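Local coordinates for secreted protein (Streptomyces lividans TK24, PDB 5LXZ) that is probably a copper radical oxidase of the galactose oxidase-like AA5 family, built round a kelch beta-propeller with a mononuclear copper site, at residues Q49-D53 with D54-D58; R293-P296 with T297-L301; S479-D483 with K484-K488. The protein carries 1 engineered substitution. All blocks are in the same frame, centred on the assembly; numbering follows the deposited sequence.

Contact 1 (Q49-D53 with D54-D58); sequences QDNSD and DKQYD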
ATOM      1  N   GLN A  49       9.988  14.850 -10.872  1.00 15.23           N
ATOM      2  CA  GLN A  49       9.365  16.114 -11.285  1.00 17.18           C
ATOM      3  C   GLN A  49       9.487  16.324 -12.758  1.00 15.67           C
ATOM      4  O   GLN A  49       8.551  16.783 -13.381  1.00 14.39           O
ATOM      5  CB  GLN A  49      10.068  17.294 -10.597  1.00 20.00           C
ATOM      6  CG  GLN A  49       9.998  17.262  -9.098  1.00 23.71           C
ATOM      7  CD  GLN A  49       8.573  17.263  -8.598  1.00 27.43           C
ATOM      8  OE1 GLN A  49       7.650  17.668  -9.315  1.00 32.63           O
ATOM      9  NE2 GLN A  49       8.378  16.811  -7.361  1.00 27.39           N
ATOM     10  N   ASP A  50      10.643  15.959 -13.306  1.00 15.69           N
ATOM     11  CA  ASP A  50      10.849  16.107 -14.751  1.00 15.92           C
ATOM     12  C   ASP A  50       9.879  15.261 -15.523  1.00 14.83           C
ATOM     13  O   ASP A  50       9.260  15.711 -16.486  1.00 14.63           O
ATOM     14  CB  ASP A  50      12.290  15.792 -15.148  1.00 17.41           C
ATOM     15  CG  ASP A  50      13.280  16.809 -14.621  1.00 19.33           C
ATOM     16  OD1 ASP A  50      12.905  17.979 -14.372  1.00 20.11           O
ATOM     17  OD2 ASP A  50      14.456  16.411 -14.434  1.00 22.81           O
ATOM     18  N   ASN A  51       9.674  14.024 -15.080  1.00 13.66           N
ATOM     19  CA  ASN A  51       8.772  13.138 -15.776  1.00 14.14           C
ATOM     20  C   ASN A  51       7.333  13.559 -15.591  1.00 12.66           C
ATOM     21  O   ASN A  51       6.538  13.413 -16.510  1.00 12.97           O
ATOM     22  CB  ASN A  51       8.971  11.707 -15.302  1.00 14.80           C
ATOM     23  CG  ASN A  51      10.263  11.084 -15.785  1.00 16.71           C
ATOM     24  OD1 ASN A  51      11.046  11.660 -16.575  1.00 15.80           O
ATOM     25  ND2 ASN A  51      10.498   9.877 -15.324  1.00 19.00           N
ATOM     26  N   SER A  52       6.998  14.087 -14.422  1.00 12.18           N
ATOM     27  CA  SER A  52       5.638  14.579 -14.195  1.00 12.48           C
ATOM     28  C   SER A  52       5.322  15.743 -15.161  1.00 13.04           C
ATOM     29  O   SER A  52       4.280  15.764 -15.819  1.00 13.13           O
ATOM     30  CB  SER A  52       5.480  15.037 -12.769  1.00 13.57           C
ATOM     31  OG  SER A  52       4.160  15.516 -12.523  1.00 13.66           O
ATOM     32  N   ASP A  53       6.270  16.674 -15.255  1.00 13.92           N
ATOM     33  CA  ASP A  53       6.114  17.832 -16.180  1.00 14.30           C
ATOM     34  C   ASP A  53       6.005  17.424 -17.625  1.00 13.56           C
ATOM     35  O   ASP A  53       5.195  17.999 -18.392  1.00 14.48           O
ATOM     36  CB  ASP A  53       7.297  18.786 -16.011  1.00 16.08           C
ATOM     37  CG  ASP A  53       7.310  19.460 -14.671  1.00 19.45           C
ATOM     38  OD1 ASP A  53       6.246  19.444 -14.022  1.00 22.27           O
ATOM     39  OD2 ASP A  53       8.377  19.979 -14.251  1.00 23.20           O
ATOM     40  N   ASP A  54       6.784  16.421 -18.018  1.00 12.73           N
ATOM     41  CA  ASP A  54       6.821  15.962 -19.398  1.00 12.87           C
ATOM     42  C   ASP A  54       5.762  14.923 -19.726  1.00 12.73           C
ATOM     43  O   ASP A  54       5.692  14.472 -20.848  1.00 13.91           O
ATOM     44  CB  ASP A  54       8.185  15.371 -19.704  1.00 13.41           C
ATOM     45  CG  ASP A  54       9.275  16.430 -19.819  1.00 15.26           C
ATOM     46  OD1 ASP A  54       8.955  17.651 -19.891  1.00 17.66           O
ATOM     47  OD2 ASP A  54      10.428  16.003 -19.791  1.00 16.41           O
ATOM     48  N   LYS A  55       4.980  14.512 -18.735  1.00 12.78           N
ATOM     49  CA  LYS A  55       4.004  13.446 -18.916  1.00 12.62           C
ATOM     50  C   LYS A  55       4.683  12.194 -19.419  1.00 12.44           C
ATOM     51  O   LYS A  55       4.182  11.520 -20.291  1.00 12.67           O
ATOM     52  CB  LYS A  55       2.827  13.904 -19.810  1.00 14.10           C
ATOM     53  CG  LYS A  55       2.166  15.191 -19.312  1.00 16.11           C
ATOM     54  CD  LYS A  55       0.980  15.639 -20.179  1.00 19.23           C
ATOM     55  CE  LYS A  55       0.341  16.870 -19.563  0.50 19.10           C
ATOM     56  NZ  LYS A  55      -0.932  17.228 -20.254  0.50 20.77           N
ATOM     57  N   GLN A  56       5.844  11.892 -18.820  1.00 12.52           N
ATOM     58  CA  GLN A  56       6.600  10.695 -19.119  1.00 12.53           C
ATOM     59  C   GLN A  56       6.234   9.607 -18.080  1.00 11.48           C
ATOM     60  O   GLN A  56       6.570   9.752 -16.910  1.00 11.69           O
ATOM     61  CB  GLN A  56       8.100  11.016 -19.039  1.00 14.50           C
ATOM     62  CG  GLN A  56       9.000   9.806 -19.197  1.00 16.28           C
ATOM     63  CD  GLN A  56       8.756   9.089 -20.499  1.00 18.17           C
ATOM     64  OE1 GLN A  56       8.660   9.727 -21.561  1.00 19.31           O
ATOM     65  NE2 GLN A  56       8.649   7.757 -20.449  1.00 19.42           N
ATOM     66  N   TYR A  57       5.534   8.578 -18.537  1.00 11.25           N
ATOM     67  CA  TYR A  57       4.964   7.559 -17.646  1.00 10.70           C
ATOM     68  C   TYR A  57       5.457   6.206 -18.076  1.00 10.87           C
ATOM     69  O   TYR A  57       5.475   5.889 -19.263  1.00 11.73           O
ATOM     70  CB  TYR A  57       3.439   7.545 -17.735  1.00 10.48           C
ATOM     71  CG  TYR A  57       2.795   8.882 -17.549  1.00 10.16           C
ATOM     72  CD1 TYR A  57       3.219   9.776 -16.587  1.00 10.64           C
ATOM     73  CD2 TYR A  57       1.757   9.255 -18.398  1.00 10.55           C
ATOM     74  CE1 TYR A  57       2.625  11.019 -16.469  1.00 10.81           C
ATOM     75  CE2 TYR A  57       1.136  10.456 -18.245  1.00 10.66           C
ATOM     76  CZ  TYR A  57       1.556  11.337 -17.292  1.00 11.21           C
ATOM     77  OH  TYR A  57       0.963  12.574 -17.112  1.00 13.12           O
ATOM     78  N   ASP A  58       5.903   5.397 -17.118  1.00 10.27           N
ATOM     79  CA  ASP A  58       6.554   4.162 -17.436  1.00 10.35           C
ATOM     80  C   ASP A  58       5.946   2.945 -16.701  1.00  9.59           C
ATOM     81  O   ASP A  58       5.602   3.022 -15.516  1.00  9.06           O
ATOM     82  CB  ASP A  58       8.048   4.270 -17.060  1.00 11.38           C
ATOM     83  CG  ASP A  58       8.850   5.060 -18.101  1.00 13.46           C
ATOM     84  OD1 ASP A  58       9.255   4.472 -19.121  1.00 14.97           O
ATOM     85  OD2 ASP A  58       9.066   6.245 -17.887  1.00 15.17           O
TER
HETATM   86  O   HOH W   1       1.947  14.396 -15.402  1.00 20.25           O
HETATM   87  O   HOH W   2       7.063  19.117 -21.096  1.00 28.54           O
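Asn-51 and Gln-56 lie side by side and point the same way where helix 49-54 ends. Their contact is one of van der Waals touch: the amide oxygen OD1 of Asn-51 sits 3.8 Å from CG of Gln-56, and the two amide planes stand 70° apart instead of stacking. Gln-56 has its CG anti to the backbone N (chi1 174°) and then bends at chi2, which swings its own amide away from the helix. There NE2 gives a nearly straight hydrogen bond to OD2 of Asp-58, 3.0 Å long, reaching that oxygen from above the carboxylate plane.

The backbone of the same residues closes a Schellman motif. Lys-55 turns the chain with a positive phi of 56°, and two bonds run back into the last turn: Gln-56 N reaches Asn-51 O at 2.9 Å, and the longer Lys-55 N to Ser-52 O bond, 3.2 Å, comes in from above the carbonyl plane. Asn-51 and Gln-56 are thus the residues this motif brings together across the helix end. A water is shared by Ser-52 O and the hydroxyl of Tyr-57, whose ring carries Lys-55 O over its centre, 3.7 Å above the plane.

Asp-54 N bonds to Asp-50 O, four residues back, at 3.0 Å, and the Asp-54 side chain folds back over that same carbonyl, with CB 3.4 Å from the oxygen. A second water donates to Asp-54 OD1. The neighbouring carboxylate of Asp-53 turns away from the loop to bind a copper(II) ion through OD1, sharing the metal with Glu-101, while Asp-58 goes on into strand 58-62 and forms a salt bridge with Arg-60.

Contact 2 (R293-P296 with T297-L301); sequences RQFP and TYPAL. With EDO (1,2-ethanediol), chain M; ACT (acetate ion), chain D.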
ATOM      1  N   ARG A 293     -17.481   7.017   5.226  1.00  8.48           N
ATOM      2  CA  ARG A 293     -16.530   6.501   6.203  0.60  8.67           C
ATOM      3  C   ARG A 293     -15.130   6.823   5.755  1.00  8.27           C
ATOM      4  O   ARG A 293     -14.649   6.401   4.704  1.00  7.91           O
ATOM      5  CB  ARG A 293     -16.666   5.041   6.513  0.60  8.97           C
ATOM      6  CG  ARG A 293     -15.714   4.702   7.647  0.60  9.52           C
ATOM      7  CD  ARG A 293     -16.087   3.493   8.425  0.60  9.81           C
ATOM      8  NE  ARG A 293     -17.339   3.551   9.157  0.60 10.03           N
ATOM      9  CZ  ARG A 293     -17.541   4.131  10.350  0.60 10.39           C
ATOM     10  NH1 ARG A 293     -16.580   4.792  10.989  0.60 11.93           N
ATOM     11  NH2 ARG A 293     -18.730   4.028  10.914  0.60 10.26           N
ATOM     12  N   GLN A 294     -14.515   7.662   6.590  1.00  8.71           N
ATOM     13  CA  GLN A 294     -13.249   8.260   6.257  1.00  8.71           C
ATOM     14  C   GLN A 294     -12.073   7.530   6.865  1.00  8.02           C
ATOM     15  O   GLN A 294     -12.118   7.115   8.032  1.00  8.45           O
ATOM     16  CB  GLN A 294     -13.254   9.725   6.698  1.00  9.50           C
ATOM     17  CG  GLN A 294     -12.046  10.511   6.254  1.00  9.99           C
ATOM     18  CD  GLN A 294     -12.055  11.918   6.786  1.00 11.84           C
ATOM     19  OE1 GLN A 294     -11.236  12.280   7.660  1.00 14.58           O
ATOM     20  NE2 GLN A 294     -12.921  12.725   6.248  1.00 11.39           N
ATOM     21  N   PHE A 295     -11.042   7.381   6.032  1.00  8.20           N
ATOM     22  CA  PHE A 295      -9.767   6.809   6.434  1.00  7.70           C
ATOM     23  C   PHE A 295      -8.621   7.634   5.856  1.00  7.16           C
ATOM     24  O   PHE A 295      -8.801   8.291   4.838  1.00  7.00           O
ATOM     25  CB  PHE A 295      -9.604   5.374   5.877  1.00  8.27           C
ATOM     26  CG  PHE A 295     -10.596   4.376   6.389  1.00  8.80           C
ATOM     27  CD1 PHE A 295     -11.799   4.173   5.735  1.00  8.88           C
ATOM     28  CD2 PHE A 295     -10.317   3.638   7.533  1.00  9.39           C
ATOM     29  CE1 PHE A 295     -12.707   3.266   6.214  1.00  9.13           C
ATOM     30  CE2 PHE A 295     -11.244   2.708   8.023  1.00 10.17           C
ATOM     31  CZ  PHE A 295     -12.425   2.501   7.320  1.00  9.48           C
ATOM     32  N   PRO A 296      -7.434   7.495   6.439  1.00  7.16           N
ATOM     33  CA  PRO A 296      -6.244   8.000   5.782  1.00  6.79           C
ATOM     34  C   PRO A 296      -5.966   7.265   4.487  1.00  6.57           C
ATOM     35  O   PRO A 296      -6.671   6.302   4.204  1.00  7.02           O
ATOM     36  CB  PRO A 296      -5.119   7.706   6.784  1.00  7.01           C
ATOM     37  CG  PRO A 296      -5.676   6.667   7.679  1.00  7.61           C
ATOM     38  CD  PRO A 296      -7.144   6.828   7.720  1.00  7.59           C
ATOM     39  N   THR A 297      -4.938   7.657   3.770  1.00  6.34           N
ATOM     40  CA  THR A 297      -4.626   7.043   2.473  1.00  6.56           C
ATOM     41  C   THR A 297      -4.018   5.672   2.629  1.00  6.24           C
ATOM     42  O   THR A 297      -3.518   5.300   3.684  1.00  6.12           O
ATOM     43  CB  THR A 297      -3.673   7.926   1.657  1.00  7.08           C
ATOM     44  OG1 THR A 297      -2.400   7.988   2.312  1.00  7.56           O
ATOM     45  CG2 THR A 297      -4.268   9.281   1.420  1.00  7.71           C
ATOM     46  N   TYR A 298      -4.095   4.879   1.565  1.00  5.69           N
ATOM     47  CA  TYR A 298      -3.707   3.478   1.554  1.00  5.66           C
ATOM     48  C   TYR A 298      -4.075   2.763   2.854  1.00  5.25           C
ATOM     49  O   TYR A 298      -3.222   2.061   3.459  1.00  5.22           O
ATOM     50  CB  TYR A 298      -2.226   3.275   1.189  1.00  5.63           C
ATOM     51  CG  TYR A 298      -1.869   3.583  -0.239  1.00  5.89           C
ATOM     52  CD1 TYR A 298      -2.584   3.040  -1.284  1.00  6.04           C
ATOM     53  CD2 TYR A 298      -0.778   4.393  -0.561  1.00  5.79           C
ATOM     54  CE1 TYR A 298      -2.247   3.299  -2.591  1.00  6.23           C
ATOM     55  CE2 TYR A 298      -0.444   4.677  -1.864  1.00  5.97           C
ATOM     56  CZ  TYR A 298      -1.147   4.109  -2.886  1.00  6.08           C
ATOM     57  OH  TYR A 298      -0.753   4.406  -4.179  1.00  6.52           O
ATOM     58  N   PRO A 299      -5.331   2.847   3.285  1.00  5.42           N
ATOM     59  CA  PRO A 299      -5.714   2.081   4.468  1.00  5.21           C
ATOM     60  C   PRO A 299      -5.607   0.607   4.197  1.00  5.18           C
ATOM     61  O   PRO A 299      -6.014   0.125   3.163  1.00  5.46           O
ATOM     62  CB  PRO A 299      -7.155   2.489   4.741  1.00  5.23           C
ATOM     63  CG  PRO A 299      -7.648   2.870   3.354  1.00  5.25           C
ATOM     64  CD  PRO A 299      -6.496   3.489   2.633  1.00  5.49           C
ATOM     65  N   ALA A 300      -5.036  -0.153   5.122  1.00  5.03           N
ATOM     66  CA  ALA A 300      -4.908  -1.588   4.939  1.00  5.21           C
ATOM     67  C   ALA A 300      -6.217  -2.283   5.260  1.00  5.39           C
ATOM     68  O   ALA A 300      -6.526  -2.502   6.425  1.00  5.61           O
ATOM     69  CB  ALA A 300      -3.783  -2.118   5.804  1.00  5.61           C
ATOM     70  N   LEU A 301      -6.980  -2.606   4.214  1.00  5.18           N
ATOM     71  CA  LEU A 301      -8.354  -3.094   4.330  1.00  5.43           C
ATOM     72  C   LEU A 301      -8.440  -4.499   3.732  1.00  5.69           C
ATOM     73  O   LEU A 301      -8.247  -4.664   2.530  1.00  6.78           O
ATOM     74  CB  LEU A 301      -9.306  -2.185   3.573  1.00  5.42           C
ATOM     75  CG  LEU A 301      -9.344  -0.734   4.037  1.00  5.84           C
ATOM     76  CD1 LEU A 301     -10.259   0.083   3.122  1.00  6.29           C
ATOM     77  CD2 LEU A 301      -9.836  -0.610   5.468  1.00  6.11           C
TER
HETATM   78  C1  EDO M 712     -13.419   4.312  11.373  1.00 24.97           C
HETATM   79  O1  EDO M 712     -13.122   5.340  12.328  1.00 32.16           O
HETATM   80  C2  EDO M 712     -13.267   4.880   9.968  1.00 24.38           C
HETATM   81  O2  EDO M 712     -13.937   6.146   9.775  1.00 20.07           O
HETATM   82  C   ACT D 703     -18.164   5.568  14.159  1.00 44.51           C
HETATM   83  O   ACT D 703     -19.032   5.895  13.318  1.00 44.99           O
HETATM   84  OXT ACT D 703     -18.195   4.445  14.708  1.00 45.68           O
HETATM   85  CH3 ACT D 703     -17.070   6.539  14.492  1.00 46.73           C
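The ring of Phe-295 is covered on both faces: CD2 of Leu-301 lies over one, 4.4 Å from CE2, and C2 of a 1,2-ethanediol over the other, 3.5 Å above the plane and offset toward the rim. Tyr-311 meets the same ring edge-to-face. The guanidinium of Arg-293, modelled in two conformers, is approached at its edge by acetate and by the diol; in one conformer NH2 bonds to the acetate O at 3.1 Å. The diol, probably from the crystallisation liquor, gives its O2 hydrogen to Gln-294 O at 2.7 Å.

CB of Phe-295 rests 4.0 Å from CB of Pro-299, an apolar touch at the root of the side chain. CG is anti to the carbonyl carbon of Phe-295 (chi1 -64°), which brings the ring over Leu-301. Pro-296 O closes on CD of Pro-299 at 3.2 Å. The chain here passes between two blades of the kelch propeller, from the outermost strand 285-288 of one four-stranded sheet to strand 301-303, the first of the next, and the apolar side chains pack against Val-262 and Tyr-311 of the two sheets.

Tyr-298, at the bend with a positive phi of 38°, points away from this cluster. Its ring stacks on that of the copper ligand Tyr-248, and its OH bonds to Thr-81 O.

Contact 3 (S479-D483 with K484-K488); sequences SLYAD and KANTK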
ATOM      1  N   SER A 479      14.738   7.363  -1.062  1.00  8.11           N
ATOM      2  CA  SER A 479      15.291   8.159   0.017  1.00  8.71           C
ATOM      3  C   SER A 479      15.179   9.643  -0.245  1.00  9.33           C
ATOM      4  O   SER A 479      15.354  10.089  -1.395  1.00  9.89           O
ATOM      5  CB  SER A 479      16.763   7.853   0.189  1.00  8.72           C
ATOM      6  OG  SER A 479      17.014   6.521   0.589  1.00  8.77           O
ATOM      7  N   LEU A 480      14.929  10.395   0.816  1.00  9.41           N
ATOM      8  CA  LEU A 480      14.817  11.856   0.671  1.00 10.57           C
ATOM      9  C   LEU A 480      16.171  12.486   0.406  1.00 10.97           C
ATOM     10  O   LEU A 480      16.258  13.426  -0.372  1.00 11.91           O
ATOM     11  CB  LEU A 480      14.159  12.479   1.890  1.00 11.76           C
ATOM     12  CG  LEU A 480      13.924  14.001   1.862  1.00 13.10           C
ATOM     13  CD1 LEU A 480      13.110  14.422   0.671  1.00 14.10           C
ATOM     14  CD2 LEU A 480      13.276  14.376   3.162  1.00 14.03           C
ATOM     15  N   TYR A 481      17.189  11.915   1.027  1.00 11.13           N
ATOM     16  CA  TYR A 481      18.538  12.459   0.906  1.00 12.81           C
ATOM     17  C   TYR A 481      19.491  11.370   0.438  1.00 13.66           C
ATOM     18  O   TYR A 481      19.273  10.184   0.667  1.00 13.30           O
ATOM     19  CB  TYR A 481      18.990  12.973   2.241  1.00 13.45           C
ATOM     20  CG  TYR A 481      18.101  13.997   2.853  1.00 14.17           C
ATOM     21  CD1 TYR A 481      18.053  15.294   2.349  1.00 15.55           C
ATOM     22  CD2 TYR A 481      17.269  13.672   3.918  1.00 14.91           C
ATOM     23  CE1 TYR A 481      17.229  16.262   2.912  1.00 17.13           C
ATOM     24  CE2 TYR A 481      16.429  14.623   4.494  1.00 16.60           C
ATOM     25  CZ  TYR A 481      16.419  15.919   3.985  1.00 17.70           C
ATOM     26  OH  TYR A 481      15.607  16.888   4.535  1.00 19.89           O
ATOM     27  N   ALA A 482      20.591  11.793  -0.197  1.00 14.43           N
ATOM     28  CA  ALA A 482      21.623  10.877  -0.687  1.00 15.66           C
ATOM     29  C   ALA A 482      22.686  10.538   0.355  1.00 16.45           C
ATOM     30  O   ALA A 482      23.400   9.545   0.214  1.00 17.33           O
ATOM     31  CB  ALA A 482      22.270  11.455  -1.929  1.00 15.67           C
ATOM     32  N   ASP A 483      22.766  11.335   1.421  1.00 17.27           N
ATOM     33  CA  ASP A 483      23.827  11.208   2.378  1.00 17.80           C
ATOM     34  C   ASP A 483      23.309  11.201   3.786  1.00 17.24           C
ATOM     35  O   ASP A 483      22.216  11.707   4.063  1.00 17.16           O
ATOM     36  CB  ASP A 483      24.819  12.371   2.209  1.00 19.21           C
ATOM     37  CG  ASP A 483      24.178  13.738   2.397  1.00 20.63           C
ATOM     38  OD1 ASP A 483      22.998  13.966   2.037  1.00 19.15           O
ATOM     39  OD2 ASP A 483      24.864  14.658   2.887  1.00 23.97           O
ATOM     40  N   LYS A 484      24.131  10.678   4.681  1.00 17.48           N
ATOM     41  CA  LYS A 484      23.800  10.601   6.090  1.00 17.32           C
ATOM     42  C   LYS A 484      23.534  11.951   6.723  1.00 17.81           C
ATOM     43  O   LYS A 484      22.671  12.080   7.577  1.00 16.81           O
ATOM     44  CB  LYS A 484      24.892   9.879   6.856  1.00 19.07           C
ATOM     45  CG  LYS A 484      24.572   9.654   8.313  1.00 20.12           C
ATOM     46  CD  LYS A 484      25.566   8.698   8.936  1.00 22.52           C
ATOM     47  CE  LYS A 484      25.257   8.440  10.402  1.00 25.22           C
ATOM     48  NZ  LYS A 484      23.947   7.757  10.599  0.50 24.24           N
ATOM     49  N   ALA A 485      24.281  12.963   6.287  1.00 17.91           N
ATOM     50  CA  ALA A 485      24.111  14.317   6.773  1.00 18.38           C
ATOM     51  C   ALA A 485      22.847  15.023   6.299  1.00 18.52           C
ATOM     52  O   ALA A 485      22.522  16.094   6.800  1.00 19.30           O
ATOM     53  CB  ALA A 485      25.347  15.158   6.409  1.00 19.12           C
ATOM     54  N   ASN A 486      22.138  14.438   5.328  1.00 17.33           N
ATOM     55  CA  ASN A 486      20.862  15.008   4.833  1.00 17.73           C
ATOM     56  C   ASN A 486      21.050  16.381   4.162  1.00 18.85           C
ATOM     57  O   ASN A 486      20.244  17.297   4.349  1.00 18.35           O
ATOM     58  CB  ASN A 486      19.804  15.073   5.944  1.00 16.92           C
ATOM     59  CG  ASN A 486      19.566  13.732   6.609  1.00 16.51           C
ATOM     60  OD1 ASN A 486      19.610  12.669   5.967  1.00 14.55           O
ATOM     61  ND2 ASN A 486      19.333  13.762   7.902  1.00 16.51           N
ATOM     62  N   THR A 487      22.097  16.481   3.348  1.00 20.50           N
ATOM     63  CA  THR A 487      22.421  17.730   2.631  1.00 22.35           C
ATOM     64  C   THR A 487      22.193  17.700   1.129  1.00 22.87           C
ATOM     65  O   THR A 487      22.144  18.765   0.499  1.00 23.91           O
ATOM     66  CB  THR A 487      23.889  18.161   2.858  1.00 22.46           C
ATOM     67  OG1 THR A 487      24.775  17.280   2.156  1.00 23.16           O
ATOM     68  CG2 THR A 487      24.239  18.202   4.334  1.00 24.42           C
ATOM     69  N   LYS A 488      22.031  16.504   0.555  1.00 20.85           N
ATOM     70  CA  LYS A 488      21.944  16.334  -0.886  1.00 20.32           C
ATOM     71  C   LYS A 488      20.719  15.480  -1.185  1.00 18.81           C
ATOM     72  O   LYS A 488      20.419  14.593  -0.395  1.00 18.38           O
ATOM     73  CB  LYS A 488      23.174  15.593  -1.392  1.00 23.74           C
ATOM     74  CG  LYS A 488      24.460  16.411  -1.294  1.00 27.43           C
ATOM     75  CD  LYS A 488      25.712  15.543  -1.242  1.00 29.93           C
ATOM     76  CE  LYS A 488      26.962  16.421  -1.209  0.50 30.02           C
ATOM     77  NZ  LYS A 488      28.110  15.720  -0.585  0.50 31.11           N
TER
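A type I beta turn from Asp-483 to Asn-486, with Asn-486 N bonded to Asp-483 O at 3.0 Å, reverses the chain, and Ala-482 N to Lys-488 O at 2.8 Å closes the loop at its base.

The carboxylate of Asp-483 fills the middle of this loop. OD1 accepts from two backbone donors, Thr-487 N at 3.0 Å and Lys-488 N at 3.1 Å, both on its syn side; the first lies nearer the carboxylate plane, 17° out of it. OD2 takes the hydroxyl hydrogen of Thr-487 OG1 at 2.7 Å, again on the syn side, and has a weak bond from Thr-487 N as well. Chi1 of 59° sets CG of Asp-483 between its backbone N and carbonyl carbon, turning the group inward over the turn. Held by three donors besides the weak bond, the carboxylate has its rotation fixed, and the nearby Lys-488 ammonium, though not in contact, would probably add to its stabilisation as an anion.

The loop joins strands 472-476 and 496-500, neighbours in the four-stranded propeller blade that strand 14-18 from the start of the chain completes.

Tyr-481 forms the other half of the contact. CB of Asn-486 sits over the ring centre in a CH-pi contact, 3.6 Å from the centroid and 14° off the normal, while CG of Leu-480 covers the opposite face toward the rim. Lys-488 O lies in the ring plane at its edge. The Asn-486 amide is tilted against the ring; its OD1 passes 3.3 Å from CD2 of Tyr-481 and takes its hydrogen bond from Gly-431 N. Lys-484 NZ bonds to O of that same glycine.

Overall arrangement
The three contacts follow one another along the chain without touching: centres are 27 Å apart between contacts 1 and 2, 23 Å between 1 and 3, and 30 Å between 2 and 3. Contact 2 is buried, its centre about 10 Å from that of the chain, whereas the other two lie at the surface. It comes nearest the copper held by Tyr-248, Tyr-460, His-461 and His-548, the side chain of Tyr-298 approaching that ion to about 6 Å. In contact 3, the side chain of Leu-480 stays about 12 Å from a bound copper(II) ion. Contact 1 belongs to a different copper, bound on the surface by Asp-53 and Glu-101.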